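Local coordinates for elongation factor G (Thermus thermophilus, PDB 2DY1), which probably acts as a GTP-hydrolysing translation elongation factor, binding GTP and a magnesium ion in its nucleotide-binding domain, at residues Y493-W497 against Q509-E513. Sequence-based numbering, arbitrary orientation.
Sequences YGFEW and QEAIE
Three aromatic side chains, Y493, F495 and W497, meet the first turns of helix 509-520, the connecting helix of a beta-alpha-beta unit in domain IV, in which strand 494-497 leads through it to the parallel strand 533-541. The two segments run roughly antiparallel, their axes 143° apart, and the i to i+4 spacing of Q509 and E513 sets these two side chains against the alternating F495 and W497.

The hydrogen bond comes just before the strand begins. Y493 OH donates to E513 OE2 at 2.7 Å, meeting the oxygen on its anti side, 19° out of the carboxylate plane. Ring and carboxylate are nearly coplanar, and OE2 sits at the edge of the phenol. K517, one turn further along the helix, is a long, weak ion partner of the same oxygen.

Two side chains of the helix lie over the aromatic faces. E513 lies over one face of F495, its CB 4.0 Å from the ring centroid in a CH-pi contact, and its carboxylate is stacked nearly parallel over the ring's CB end. That chain reaches back to the strand because CG stands anti to the backbone N (chi1 -176°) and the rest is extended. Q509 treats W497 alike: CB is over the six-membered ring, 4.0 Å from its centroid. The amide, nearly parallel to the indole, puts OE1 3.5 Å from W497 CG. The same Q509 chain also touches the neighbouring phenylalanine, with CG 3.7 Å from F495 CE2.

Apolar contacts close the inner side, where F495, W497 and I512 all touch V537 of strand 533-541. I512 meets both rings at their edges, with CG2 near F495 CZ. Its CD1 lies 3.6 Å from W497 CZ3.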
loop_
_atom_site.group_PDB
_atom_site.type_symbol
_atom_site.label_atom_id
_atom_site.label_comp_id
_atom_site.label_asym_id
_atom_site.label_seq_id
_atom_site.Cartn_x
_atom_site.Cartn_y
_atom_site.Cartn_z
ATOM N N TYR A 493 -8.520 34.530 -3.812
ATOM C CA TYR A 493 -7.634 35.629 -3.465
ATOM C C TYR A 493 -7.249 36.452 -4.682
ATOM O O TYR A 493 -7.045 35.925 -5.777
ATOM C CB TYR A 493 -6.359 35.100 -2.791
ATOM C CG TYR A 493 -5.264 36.136 -2.641
ATOM C CD1 TYR A 493 -4.289 36.292 -3.622
ATOM C CD2 TYR A 493 -5.229 36.985 -1.532
ATOM C CE1 TYR A 493 -3.299 37.273 -3.507
ATOM C CE2 TYR A 493 -4.246 37.971 -1.407
ATOM C CZ TYR A 493 -3.288 38.107 -2.395
ATOM O OH TYR A 493 -2.325 39.085 -2.283
ATOM N N GLY A 494 -7.139 37.759 -4.470
ATOM C CA GLY A 494 -6.746 38.655 -5.531
ATOM C C GLY A 494 -6.137 39.896 -4.909
ATOM O O GLY A 494 -6.587 40.343 -3.861
ATOM N N PHE A 495 -5.096 40.426 -5.538
ATOM C CA PHE A 495 -4.459 41.650 -5.069
ATOM C C PHE A 495 -4.536 42.630 -6.228
ATOM O O PHE A 495 -4.142 42.304 -7.353
ATOM C CB PHE A 495 -2.991 41.419 -4.711
ATOM C CG PHE A 495 -2.269 42.668 -4.305
ATOM C CD1 PHE A 495 -2.366 43.148 -3.005
ATOM C CD2 PHE A 495 -1.520 43.387 -5.235
ATOM C CE1 PHE A 495 -1.723 44.334 -2.638
ATOM C CE2 PHE A 495 -0.879 44.570 -4.876
ATOM C CZ PHE A 495 -0.983 45.040 -3.572
ATOM N N GLU A 496 -5.053 43.824 -5.957
ATOM C CA GLU A 496 -5.174 44.855 -6.983
ATOM C C GLU A 496 -4.410 46.113 -6.620
ATOM O O GLU A 496 -4.632 46.684 -5.561
ATOM C CB GLU A 496 -6.644 45.256 -7.187
ATOM C CG GLU A 496 -7.456 44.343 -8.074
ATOM C CD GLU A 496 -8.897 44.813 -8.186
ATOM O OE1 GLU A 496 -9.137 46.042 -8.096
ATOM O OE2 GLU A 496 -9.780 43.957 -8.373
ATOM N N TRP A 497 -3.508 46.542 -7.491
ATOM C CA TRP A 497 -2.787 47.786 -7.271
ATOM C C TRP A 497 -3.620 48.863 -7.961
ATOM O O TRP A 497 -3.760 48.865 -9.191
ATOM C CB TRP A 497 -1.425 47.723 -7.929
ATOM C CG TRP A 497 -0.538 48.882 -7.679
ATOM C CD1 TRP A 497 -0.082 49.774 -8.605
ATOM C CD2 TRP A 497 0.137 49.189 -6.457
ATOM N NE1 TRP A 497 0.848 50.610 -8.042
ATOM C CE2 TRP A 497 1.003 50.272 -6.722
ATOM C CE3 TRP A 497 0.099 48.647 -5.162
ATOM C CZ2 TRP A 497 1.834 50.824 -5.740
ATOM C CZ3 TRP A 497 0.923 49.193 -4.185
ATOM C CH2 TRP A 497 1.782 50.270 -4.480
ATOM N N GLN A 509 5.115 47.743 -4.325
ATOM C CA GLN A 509 3.962 46.865 -4.501
ATOM C C GLN A 509 4.215 45.466 -3.941
ATOM O O GLN A 509 3.362 44.898 -3.269
ATOM C CB GLN A 509 3.561 46.755 -5.981
ATOM C CG GLN A 509 2.260 45.983 -6.185
ATOM C CD GLN A 509 1.862 45.813 -7.648
ATOM O OE1 GLN A 509 2.115 46.685 -8.481
ATOM N NE2 GLN A 509 1.213 44.689 -7.955
ATOM N N GLU A 510 5.387 44.908 -4.215
ATOM C CA GLU A 510 5.706 43.570 -3.718
ATOM C C GLU A 510 5.694 43.518 -2.183
ATOM O O GLU A 510 5.161 42.581 -1.586
ATOM C CB GLU A 510 7.075 43.132 -4.251
ATOM C CG GLU A 510 7.474 41.714 -3.871
ATOM C CD GLU A 510 8.952 41.440 -4.101
ATOM O OE1 GLU A 510 9.355 40.258 -4.040
ATOM O OE2 GLU A 510 9.711 42.406 -4.334
ATOM N N ALA A 511 6.289 44.523 -1.537
ATOM C CA ALA A 511 6.322 44.555 -0.076
ATOM C C ALA A 511 4.934 44.693 0.524
ATOM O O ALA A 511 4.637 44.121 1.570
ATOM C CB ALA A 511 7.201 45.703 0.412
ATOM N N ILE A 512 4.085 45.479 -0.130
ATOM C CA ILE A 512 2.741 45.678 0.365
ATOM C C ILE A 512 1.975 44.367 0.257
ATOM O O ILE A 512 1.335 43.948 1.222
ATOM C CB ILE A 512 2.057 46.835 -0.412
ATOM C CG1 ILE A 512 2.734 48.160 0.003
ATOM C CG2 ILE A 512 0.547 46.896 -0.120
ATOM C CD1 ILE A 512 2.382 49.367 -0.859
ATOM N N GLU A 513 2.040 43.708 -0.892
ATOM C CA GLU A 513 1.337 42.435 -1.017
ATOM C C GLU A 513 1.868 41.435 0.007
ATOM O O GLU A 513 1.100 40.675 0.594
ATOM C CB GLU A 513 1.465 41.845 -2.428
ATOM C CG GLU A 513 0.649 40.561 -2.568
ATOM C CD GLU A 513 0.415 40.116 -4.004
ATOM O OE1 GLU A 513 1.115 40.596 -4.920
ATOM O OE2 GLU A 513 -0.476 39.261 -4.206
#